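Local coordinates for adhesion and penetration protein autotransporter (Haemophilus influenzae, PDB 3SYJ) that promotes bacterial adherence to and invasion of host cells through its self-associating passenger domain, which also carries a probable serine protease, at residues Y9-E17 / H176-H184; M43-V54 / P221-W232. All blocks are in the same frame, centred on the assembly; numbering follows the deposited sequence.

Contact 1 (Y9-E17 / H176-H184)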
loop_
_atom_site.group_PDB
_atom_site.type_symbol
_atom_site.label_atom_id
_atom_site.label_comp_id
_atom_site.label_asym_id
_atom_site.label_seq_id
_atom_site.Cartn_x
_atom_site.Cartn_y
_atom_site.Cartn_z
ATOM N N TYR A 9 52.630 13.331 -23.402
ATOM C CA TYR A 9 53.588 12.371 -22.870
ATOM C C TYR A 9 52.859 11.350 -22.013
ATOM O O TYR A 9 53.281 10.201 -21.921
ATOM C CB TYR A 9 54.646 13.088 -22.032
ATOM C CG TYR A 9 55.960 12.349 -21.901
ATOM C CD1 TYR A 9 56.596 11.803 -23.010
ATOM C CD2 TYR A 9 56.585 12.233 -20.672
ATOM C CE1 TYR A 9 57.819 11.143 -22.886
ATOM C CE2 TYR A 9 57.800 11.578 -20.538
ATOM C CZ TYR A 9 58.410 11.038 -21.640
ATOM O OH TYR A 9 59.609 10.391 -21.481
ATOM N N GLN A 10 51.753 11.767 -21.397
ATOM C CA GLN A 10 51.002 10.882 -20.510
ATOM C C GLN A 10 50.623 9.555 -21.167
ATOM O O GLN A 10 50.632 8.513 -20.506
ATOM C CB GLN A 10 49.760 11.571 -19.950
ATOM C CG GLN A 10 49.199 10.873 -18.716
ATOM C CD GLN A 10 50.147 10.934 -17.517
ATOM O OE1 GLN A 10 50.750 11.972 -17.240
ATOM N NE2 GLN A 10 50.272 9.820 -16.797
ATOM N N TYR A 11 50.300 9.583 -22.460
ATOM C CA TYR A 11 49.945 8.351 -23.168
ATOM C C TYR A 11 51.042 7.308 -23.029
ATOM O O TYR A 11 50.793 6.159 -22.697
ATOM C CB TYR A 11 49.711 8.615 -24.655
ATOM C CG TYR A 11 48.354 9.176 -24.993
ATOM C CD1 TYR A 11 47.228 8.356 -25.018
ATOM C CD2 TYR A 11 48.200 10.518 -25.319
ATOM C CE1 TYR A 11 45.979 8.874 -25.343
ATOM C CE2 TYR A 11 46.968 11.041 -25.645
ATOM C CZ TYR A 11 45.864 10.221 -25.657
ATOM O OH TYR A 11 44.646 10.760 -25.985
ATOM N N TYR A 12 52.266 7.723 -23.285
ATOM C CA TYR A 12 53.384 6.807 -23.259
ATOM C C TYR A 12 53.699 6.328 -21.849
ATOM O O TYR A 12 54.213 5.230 -21.653
ATOM C CB TYR A 12 54.600 7.504 -23.848
ATOM C CG TYR A 12 54.421 7.986 -25.268
ATOM C CD1 TYR A 12 54.630 7.131 -26.349
ATOM C CD2 TYR A 12 54.061 9.299 -25.534
ATOM C CE1 TYR A 12 54.482 7.575 -27.656
ATOM C CE2 TYR A 12 53.912 9.755 -26.833
ATOM C CZ TYR A 12 54.123 8.890 -27.891
ATOM O OH TYR A 12 53.972 9.351 -29.181
ATOM N N ARG A 13 53.426 7.167 -20.862
ATOM C CA ARG A 13 53.667 6.783 -19.481
ATOM C C ARG A 13 52.591 5.801 -19.024
ATOM O O ARG A 13 52.902 4.761 -18.456
ATOM C CB ARG A 13 53.698 8.011 -18.571
ATOM C CG ARG A 13 54.892 8.938 -18.790
ATOM C CD ARG A 13 56.214 8.267 -18.469
ATOM N NE ARG A 13 56.093 7.353 -17.341
ATOM C CZ ARG A 13 56.019 7.737 -16.075
ATOM N NH1 ARG A 13 56.068 9.030 -15.805
ATOM N NH2 ARG A 13 55.887 6.849 -15.092
ATOM N N ASP A 14 51.329 6.129 -19.288
ATOM C CA ASP A 14 50.216 5.259 -18.911
ATOM C C ASP A 14 50.352 3.892 -19.578
ATOM O O ASP A 14 50.116 2.852 -18.952
ATOM C CB ASP A 14 48.869 5.902 -19.270
ATOM C CG ASP A 14 48.455 6.996 -18.284
ATOM O OD1 ASP A 14 49.139 7.149 -17.245
ATOM O OD2 ASP A 14 47.450 7.699 -18.546
ATOM N N PHE A 15 50.738 3.907 -20.849
ATOM C CA PHE A 15 50.940 2.691 -21.634
ATOM C C PHE A 15 51.883 1.743 -20.885
ATOM O O PHE A 15 51.567 0.571 -20.693
ATOM C CB PHE A 15 51.515 3.043 -23.018
ATOM C CG PHE A 15 51.202 2.034 -24.094
ATOM C CD1 PHE A 15 50.033 2.128 -24.833
ATOM C CD2 PHE A 15 52.084 0.999 -24.376
ATOM C CE1 PHE A 15 49.745 1.209 -25.830
ATOM C CE2 PHE A 15 51.803 0.074 -25.371
ATOM C CZ PHE A 15 50.633 0.181 -26.102
ATOM N N ALA A 16 53.025 2.268 -20.438
ATOM C CA ALA A 16 54.042 1.440 -19.792
ATOM C C ALA A 16 53.592 0.911 -18.429
ATOM O O ALA A 16 53.963 -0.195 -18.034
ATOM C CB ALA A 16 55.334 2.207 -19.651
ATOM N N GLU A 17 52.801 1.707 -17.716
ATOM C CA GLU A 17 52.358 1.342 -16.373
ATOM C C GLU A 17 50.998 0.639 -16.378
ATOM O O GLU A 17 50.461 0.338 -15.315
ATOM C CB GLU A 17 52.289 2.582 -15.459
ATOM C CG GLU A 17 53.539 3.483 -15.454
ATOM C CD GLU A 17 54.782 2.808 -14.877
ATOM O OE1 GLU A 17 54.655 1.798 -14.146
ATOM O OE2 GLU A 17 55.898 3.303 -15.151
ATOM N N HIS A 176 65.451 6.012 -15.224
ATOM C CA HIS A 176 64.674 6.831 -14.299
ATOM C C HIS A 176 63.235 6.340 -14.244
ATOM O O HIS A 176 62.647 6.253 -13.176
ATOM C CB HIS A 176 64.680 8.301 -14.721
ATOM C CG HIS A 176 65.954 9.024 -14.413
ATOM N ND1 HIS A 176 65.978 10.278 -13.838
ATOM C CD2 HIS A 176 67.249 8.679 -14.614
ATOM C CE1 HIS A 176 67.230 10.671 -13.693
ATOM N NE2 HIS A 176 68.021 9.718 -14.155
ATOM N N TYR A 177 62.665 6.045 -15.410
ATOM C CA TYR A 177 61.300 5.538 -15.492
ATOM C C TYR A 177 61.030 4.834 -16.829
ATOM O O TYR A 177 61.861 4.856 -17.746
ATOM C CB TYR A 177 60.283 6.662 -15.257
ATOM C CG TYR A 177 60.442 7.824 -16.223
ATOM C CD1 TYR A 177 59.889 7.772 -17.496
ATOM C CD2 TYR A 177 61.162 8.952 -15.865
ATOM C CE1 TYR A 177 60.045 8.819 -18.389
ATOM C CE2 TYR A 177 61.324 9.997 -16.737
ATOM C CZ TYR A 177 60.765 9.927 -17.998
ATOM O OH TYR A 177 60.939 10.979 -18.863
ATOM N N LEU A 178 59.864 4.202 -16.923
ATOM C CA LEU A 178 59.498 3.439 -18.107
ATOM C C LEU A 178 58.682 4.274 -19.081
ATOM O O LEU A 178 57.848 5.076 -18.671
ATOM C CB LEU A 178 58.679 2.212 -17.704
ATOM C CG LEU A 178 59.386 1.173 -16.831
ATOM C CD1 LEU A 178 58.359 0.266 -16.201
ATOM C CD2 LEU A 178 60.408 0.373 -17.635
ATOM N N THR A 179 58.928 4.084 -20.372
ATOM C CA THR A 179 58.029 4.588 -21.405
ATOM C C THR A 179 57.772 3.450 -22.365
ATOM O O THR A 179 58.581 2.528 -22.464
ATOM C CB THR A 179 58.615 5.773 -22.196
ATOM O OG1 THR A 179 59.874 5.401 -22.770
ATOM C CG2 THR A 179 58.801 6.975 -21.294
ATOM N N ALA A 180 56.653 3.510 -23.081
ATOM C CA ALA A 180 56.258 2.401 -23.935
ATOM C C ALA A 180 55.242 2.836 -24.984
ATOM O O ALA A 180 54.732 3.946 -24.942
ATOM C CB ALA A 180 55.697 1.265 -23.089
ATOM N N GLY A 181 54.947 1.947 -25.924
ATOM C CA GLY A 181 53.941 2.205 -26.946
ATOM C C GLY A 181 54.002 1.041 -27.909
ATOM O O GLY A 181 54.690 0.064 -27.626
ATOM N N ASN A 182 53.306 1.109 -29.035
ATOM C CA ASN A 182 53.545 0.093 -30.059
ATOM C C ASN A 182 54.920 0.308 -30.692
ATOM O O ASN A 182 55.510 1.380 -30.544
ATOM C CB ASN A 182 52.427 0.026 -31.107
ATOM C CG ASN A 182 52.201 1.342 -31.823
ATOM O OD1 ASN A 182 51.415 2.175 -31.380
ATOM N ND2 ASN A 182 52.869 1.520 -32.960
ATOM N N THR A 183 55.455 -0.708 -31.359
ATOM C CA THR A 183 56.753 -0.551 -32.012
ATOM C C THR A 183 56.607 0.218 -33.319
ATOM O O THR A 183 55.494 0.427 -33.811
ATOM C CB THR A 183 57.406 -1.905 -32.327
ATOM O OG1 THR A 183 56.663 -2.575 -33.357
ATOM C CG2 THR A 183 57.443 -2.768 -31.085
ATOM N N HIS A 184 57.734 0.629 -33.882
ATOM C CA HIS A 184 57.732 1.212 -35.215
ATOM C C HIS A 184 57.401 0.133 -36.234
ATOM O O HIS A 184 57.196 -1.033 -35.877
ATOM C CB HIS A 184 59.083 1.860 -35.530
ATOM C CG HIS A 184 59.218 3.252 -34.994
ATOM N ND1 HIS A 184 58.649 4.344 -35.613
ATOM C CD2 HIS A 184 59.834 3.727 -33.886
ATOM C CE1 HIS A 184 58.916 5.433 -34.915
ATOM N NE2 HIS A 184 59.633 5.085 -33.862
HETATM O O HOH W 1 58.588 3.580 -14.378
#

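Contact 2 (M43-V54 / P221-W232)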
loop_
_atom_site.group_PDB
_atom_site.type_symbol
_atom_site.label_atom_id
_atom_site.label_comp_id
_atom_site.label_asym_id
_atom_site.label_seq_id
_atom_site.Cartn_x
_atom_site.Cartn_y
_atom_site.Cartn_z
ATOM N N MET A 43 45.082 -0.839 -29.749
ATOM C CA MET A 43 44.625 -2.165 -29.311
ATOM C C MET A 43 43.243 -2.529 -29.859
ATOM O O MET A 43 42.335 -2.887 -29.102
ATOM C CB MET A 43 44.626 -2.269 -27.780
ATOM C CG MET A 43 46.011 -2.183 -27.162
ATOM S SD MET A 43 47.100 -3.510 -27.731
ATOM C CE MET A 43 48.620 -2.599 -28.016
ATOM N N THR A 44 43.093 -2.438 -31.179
ATOM C CA THR A 44 41.831 -2.779 -31.827
ATOM C C THR A 44 41.827 -4.259 -32.175
ATOM O O THR A 44 40.772 -4.847 -32.390
ATOM C CB THR A 44 41.583 -1.956 -33.116
ATOM O OG1 THR A 44 42.581 -2.267 -34.096
ATOM C CG2 THR A 44 41.623 -0.466 -32.820
ATOM N N LYS A 45 43.014 -4.855 -32.225
ATOM C CA LYS A 45 43.148 -6.250 -32.622
ATOM C C LYS A 45 43.800 -7.156 -31.563
ATOM O O LYS A 45 44.090 -8.321 -31.830
ATOM C CB LYS A 45 43.881 -6.343 -33.957
ATOM C CG LYS A 45 43.103 -5.685 -35.068
ATOM C CD LYS A 45 43.938 -5.465 -36.319
ATOM C CE LYS A 45 43.046 -4.997 -37.470
ATOM N NZ LYS A 45 43.799 -4.665 -38.713
ATOM N N ALA A 46 44.006 -6.627 -30.358
ATOM C CA ALA A 46 44.483 -7.436 -29.246
ATOM C C ALA A 46 44.102 -6.758 -27.953
ATOM O O ALA A 46 44.004 -5.534 -27.905
ATOM C CB ALA A 46 45.990 -7.621 -29.321
ATOM N N PRO A 47 43.861 -7.550 -26.898
ATOM C CA PRO A 47 43.660 -6.968 -25.570
ATOM C C PRO A 47 44.989 -6.391 -25.101
ATOM O O PRO A 47 46.030 -6.999 -25.371
ATOM C CB PRO A 47 43.279 -8.180 -24.711
ATOM C CG PRO A 47 42.890 -9.254 -25.692
ATOM C CD PRO A 47 43.743 -9.018 -26.881
ATOM N N MET A 48 44.965 -5.232 -24.446
ATOM C CA MET A 48 46.195 -4.582 -23.979
ATOM C C MET A 48 47.108 -5.542 -23.213
ATOM O O MET A 48 46.673 -6.221 -22.283
ATOM C CB MET A 48 45.869 -3.385 -23.081
ATOM C CG MET A 48 47.093 -2.690 -22.515
ATOM S SD MET A 48 48.094 -1.816 -23.754
ATOM C CE MET A 48 49.321 -1.049 -22.698
ATOM N N ILE A 49 48.379 -5.570 -23.603
ATOM C CA ILE A 49 49.388 -6.428 -22.993
ATOM C C ILE A 49 49.492 -6.216 -21.469
ATOM O O ILE A 49 49.215 -5.135 -20.959
ATOM C CB ILE A 49 50.762 -6.165 -23.667
ATOM C CG1 ILE A 49 51.792 -7.228 -23.296
ATOM C CG2 ILE A 49 51.279 -4.769 -23.331
ATOM C CD1 ILE A 49 53.106 -7.074 -24.037
ATOM N N ASP A 50 49.881 -7.253 -20.739
ATOM C CA ASP A 50 50.115 -7.120 -19.309
ATOM C C ASP A 50 51.607 -6.900 -19.148
ATOM O O ASP A 50 52.392 -7.835 -19.309
ATOM C CB ASP A 50 49.682 -8.396 -18.586
ATOM C CG ASP A 50 49.771 -8.287 -17.058
ATOM O OD1 ASP A 50 50.562 -7.476 -16.528
ATOM O OD2 ASP A 50 49.046 -9.046 -16.378
ATOM N N PHE A 51 52.003 -5.665 -18.855
ATOM C CA PHE A 51 53.424 -5.327 -18.765
ATOM C C PHE A 51 54.046 -5.727 -17.410
ATOM O O PHE A 51 55.233 -5.495 -17.172
ATOM C CB PHE A 51 53.652 -3.830 -19.028
ATOM C CG PHE A 51 53.800 -3.468 -20.495
ATOM C CD1 PHE A 51 54.646 -4.196 -21.335
ATOM C CD2 PHE A 51 53.136 -2.362 -21.013
ATOM C CE1 PHE A 51 54.806 -3.845 -22.666
ATOM C CE2 PHE A 51 53.294 -1.999 -22.350
ATOM C CZ PHE A 51 54.122 -2.748 -23.181
ATOM N N SER A 52 53.259 -6.328 -16.524
ATOM C CA SER A 52 53.786 -6.720 -15.214
ATOM C C SER A 52 54.946 -7.734 -15.310
ATOM O O SER A 52 55.710 -7.898 -14.364
ATOM C CB SER A 52 52.668 -7.234 -14.298
ATOM O OG SER A 52 52.241 -8.531 -14.676
ATOM N N VAL A 53 55.089 -8.383 -16.463
ATOM C CA VAL A 53 56.183 -9.336 -16.679
ATOM C C VAL A 53 57.516 -8.640 -16.968
ATOM O O VAL A 53 58.569 -9.286 -17.033
ATOM C CB VAL A 53 55.882 -10.291 -17.848
ATOM C CG1 VAL A 53 54.536 -10.960 -17.644
ATOM C CG2 VAL A 53 55.916 -9.533 -19.170
ATOM N N VAL A 54 57.461 -7.326 -17.154
ATOM C CA VAL A 54 58.663 -6.529 -17.379
ATOM C C VAL A 54 59.214 -5.981 -16.065
ATOM O O VAL A 54 58.466 -5.446 -15.237
ATOM C CB VAL A 54 58.388 -5.349 -18.334
ATOM C CG1 VAL A 54 59.639 -4.479 -18.487
ATOM C CG2 VAL A 54 57.903 -5.867 -19.681
ATOM N N PRO A 221 62.483 -5.430 -23.610
ATOM C CA PRO A 221 61.752 -6.438 -24.375
ATOM C C PRO A 221 60.857 -5.855 -25.458
ATOM O O PRO A 221 60.371 -4.733 -25.358
ATOM C CB PRO A 221 60.852 -7.087 -23.317
ATOM C CG PRO A 221 60.897 -6.178 -22.112
ATOM C CD PRO A 221 61.704 -4.975 -22.448
ATOM N N MET A 222 60.611 -6.657 -26.480
ATOM C CA MET A 222 59.697 -6.295 -27.541
ATOM C C MET A 222 58.737 -7.472 -27.666
ATOM O O MET A 222 59.165 -8.624 -27.683
ATOM C CB MET A 222 60.496 -6.034 -28.822
ATOM C CG MET A 222 59.693 -5.787 -30.076
ATOM S SD MET A 222 59.684 -7.201 -31.186
ATOM C CE MET A 222 58.050 -7.794 -30.877
ATOM N N PHE A 223 57.439 -7.181 -27.715
ATOM C CA PHE A 223 56.411 -8.216 -27.670
ATOM C C PHE A 223 55.581 -8.225 -28.937
ATOM O O PHE A 223 55.346 -7.183 -29.541
ATOM C CB PHE A 223 55.474 -7.979 -26.483
ATOM C CG PHE A 223 56.171 -7.916 -25.162
ATOM C CD1 PHE A 223 56.299 -9.051 -24.378
ATOM C CD2 PHE A 223 56.699 -6.720 -24.700
ATOM C CE1 PHE A 223 56.947 -9.000 -23.150
ATOM C CE2 PHE A 223 57.344 -6.658 -23.473
ATOM C CZ PHE A 223 57.466 -7.806 -22.695
ATOM N N ILE A 224 55.117 -9.405 -29.334
ATOM C CA ILE A 224 54.275 -9.509 -30.514
ATOM C C ILE A 224 53.005 -10.285 -30.193
ATOM O O ILE A 224 53.027 -11.244 -29.414
ATOM C CB ILE A 224 55.041 -10.128 -31.716
ATOM C CG1 ILE A 224 54.311 -9.848 -33.040
ATOM C CG2 ILE A 224 55.310 -11.624 -31.497
ATOM C CD1 ILE A 224 55.111 -10.220 -34.273
ATOM N N TYR A 225 51.886 -9.850 -30.763
ATOM C CA TYR A 225 50.631 -10.541 -30.524
ATOM C C TYR A 225 50.372 -11.611 -31.579
ATOM O O TYR A 225 50.273 -11.308 -32.769
ATOM C CB TYR A 225 49.460 -9.562 -30.495
ATOM C CG TYR A 225 48.163 -10.200 -30.012
ATOM C CD1 TYR A 225 47.998 -10.537 -28.678
ATOM C CD2 TYR A 225 47.120 -10.467 -30.888
ATOM C CE1 TYR A 225 46.830 -11.111 -28.219
ATOM C CE2 TYR A 225 45.942 -11.046 -30.442
ATOM C CZ TYR A 225 45.804 -11.368 -29.100
ATOM O OH TYR A 225 44.650 -11.935 -28.623
ATOM N N ASP A 226 50.269 -12.861 -31.127
ATOM C CA ASP A 226 49.855 -13.973 -31.975
ATOM C C ASP A 226 48.329 -14.066 -31.951
ATOM O O ASP A 226 47.744 -14.432 -30.937
ATOM C CB ASP A 226 50.475 -15.279 -31.470
ATOM C CG ASP A 226 50.252 -16.447 -32.418
ATOM O OD1 ASP A 226 49.138 -16.581 -32.967
ATOM O OD2 ASP A 226 51.196 -17.241 -32.611
ATOM N N ALA A 227 47.689 -13.728 -33.065
ATOM C CA ALA A 227 46.229 -13.654 -33.124
ATOM C C ALA A 227 45.575 -15.032 -33.209
ATOM O O ALA A 227 44.424 -15.210 -32.809
ATOM C CB ALA A 227 45.790 -12.793 -34.301
ATOM N N GLU A 228 46.306 -16.002 -33.742
ATOM C CA GLU A 228 45.794 -17.360 -33.820
ATOM C C GLU A 228 45.726 -17.960 -32.412
ATOM O O GLU A 228 44.687 -18.484 -32.006
ATOM C CB GLU A 228 46.662 -18.181 -34.775
ATOM C CG GLU A 228 47.128 -17.349 -35.974
ATOM C CD GLU A 228 47.674 -18.176 -37.132
ATOM O OE1 GLU A 228 48.477 -19.103 -36.889
ATOM O OE2 GLU A 228 47.301 -17.888 -38.293
ATOM N N LYS A 229 46.816 -17.835 -31.656
ATOM C CA LYS A 229 46.867 -18.317 -30.276
ATOM C C LYS A 229 46.131 -17.397 -29.300
ATOM O O LYS A 229 45.726 -17.829 -28.220
ATOM C CB LYS A 229 48.316 -18.470 -29.804
ATOM C CG LYS A 229 49.206 -19.369 -30.656
ATOM C CD LYS A 229 50.581 -19.503 -30.007
ATOM C CE LYS A 229 51.627 -20.089 -30.944
ATOM N NZ LYS A 229 51.422 -21.531 -31.242
ATOM N N GLN A 230 45.974 -16.132 -29.683
ATOM C CA GLN A 230 45.415 -15.111 -28.799
ATOM C C GLN A 230 46.313 -14.851 -27.591
ATOM O O GLN A 230 45.841 -14.736 -26.460
ATOM C CB GLN A 230 44.006 -15.487 -28.339
ATOM C CG GLN A 230 43.012 -15.612 -29.472
ATOM C CD GLN A 230 41.623 -15.166 -29.070
ATOM O OE1 GLN A 230 41.065 -15.636 -28.070
ATOM N NE2 GLN A 230 41.057 -14.241 -29.847
ATOM N N LYS A 231 47.609 -14.745 -27.847
ATOM C CA LYS A 231 48.593 -14.607 -26.788
ATOM C C LYS A 231 49.490 -13.447 -27.116
ATOM O O LYS A 231 49.850 -13.255 -28.273
ATOM C CB LYS A 231 49.493 -15.842 -26.739
ATOM C CG LYS A 231 49.139 -16.896 -25.725
ATOM C CD LYS A 231 50.212 -17.984 -25.709
ATOM C CE LYS A 231 50.121 -18.820 -24.442
ATOM N NZ LYS A 231 48.805 -19.517 -24.312
ATOM N N TRP A 232 49.878 -12.687 -26.103
ATOM C CA TRP A 232 51.071 -11.874 -26.239
ATOM C C TRP A 232 52.274 -12.786 -26.001
ATOM O O TRP A 232 52.264 -13.632 -25.101
ATOM C CB TRP A 232 51.059 -10.700 -25.261
ATOM C CG TRP A 232 50.172 -9.555 -25.685
ATOM C CD1 TRP A 232 48.919 -9.261 -25.213
ATOM C CD2 TRP A 232 50.477 -8.550 -26.662
ATOM N NE1 TRP A 232 48.427 -8.131 -25.839
ATOM C CE2 TRP A 232 49.366 -7.676 -26.733
ATOM C CE3 TRP A 232 51.583 -8.301 -27.485
ATOM C CZ2 TRP A 232 49.332 -6.572 -27.587
ATOM C CZ3 TRP A 232 51.543 -7.194 -28.342
ATOM C CH2 TRP A 232 50.428 -6.352 -28.382
#

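Contact 1 (Y9-E17 / H176-H184)
With CG of Tyr9 set opposite its backbone N (chi1 -156°) and CG of Tyr177 turned between its own N and carbonyl carbon (chi1 57°), the two tyrosines approach from opposite directions and share a hydroxyl-hydroxyl hydrogen bond, OH to OH 3.0 Å. Each hydroxyl lies near the plane of the other ring, at its edge. Arg13 starts away from the strand, but the bends at chi2 and chi3 bring the guanidinium back so that Tyr177 CD1 lies over the rim of one of its faces, the two planes 34° apart. Its NE gives a weak, bent bond to Leu178 O, while NH2 reaches Glu17 OE2 in a salt bridge of 3.5 Å. One water bridges that same OE2 and Leu178 N; OE1 is taken by Arg56.

Farther along, small residues let helix and strand come close. Ala16 CB meets Ala180 CB at 3.6 Å, and Gly181 brings its CA over the face of the Phe15 ring, a CH-pi contact 3.7 Å from the centroid. Ala180 N bonds weakly to Tyr12 O at 3.3 Å.

Helix 9-17 thus lies almost perpendicular to strand 179-182, an outermost strand of its antiparallel sheet, with axes 5.8 Å apart. Ala16 and Ala180 both touch Ile154 of adjoining strand 151-155, while Tyr9 and Tyr177 both pack on Val171 of strand 168-172.

Contact 2 (M43-V54 / P221-W232)
The loop between strands 38-42 and 61-64 packs across the beta hairpin 221-226/231-238 of the S6-type protease domain, and Trp232 is the central side chain of this largely apolar contact. Its indole NE1 donates a straight bond to Pro47 O at 2.7 Å, with the oxygen in the ring plane; this bond, with the ring held between Ile49 and Tyr225, would restrict the indole's rotation. Ile49 CB sits over the five-membered ring on one face, 3.6 Å from its centroid, and Tyr225 CD1 lies over the opposite face. Met43 SD comes to the edge at Trp232 CZ2, 3.8 Å away, a Met-aromatic contact.

On Tyr225, the methyl of Ala46 sits almost squarely above the ring, CB 3.3 Å from the centroid and 8° off the normal. Ile49 also reaches a second ring across the contact: an extended chain, with CG1 anti to the backbone N (chi1 -168°), carries CD1 over a face of Phe223, 3.4 Å from Phe223 CG. Phe51 turns its edge toward Phe223 in an offset edge-to-face pair, planes at 64°, and Val54 CG2 closes on the rim at Phe223 CZ, 3.6 Å away.

Pro221 begins the hairpin about 10 Å, side chain to side chain, from Ser218, the active-site serine by similarity. Within the hairpin, Gln230 and Lys231 facing Asp226 form a G1 beta bulge, and the whole belongs to a chymotrypsin-like fold, consistent with the PA clan of peptidases.

How the contacts relate
From the N terminus the chain runs through helix 9-17, then the loop 43-54; it returns to the helix at strand 179-182, closing contact 1 after 158 intervening residues, and to the loop at 221-232, in the hairpin 221-226/231-238, closing contact 2 after 166. Because the segments alternate, the two closures cross, joining two early elements to two later ones. Strands 179-182 and 221-226 flank strand 151-155 in the same antiparallel sheet, so both contacts bind N-terminal segments to it. Their centres are 15 Å apart and they meet directly: Phe15 O lies 3.3 Å from Phe51 CD2, and Thr183 CG2 packs on Met222 CG. Together they illustrate how crossed closures tie N-terminal elements to one sheet of the protease domain.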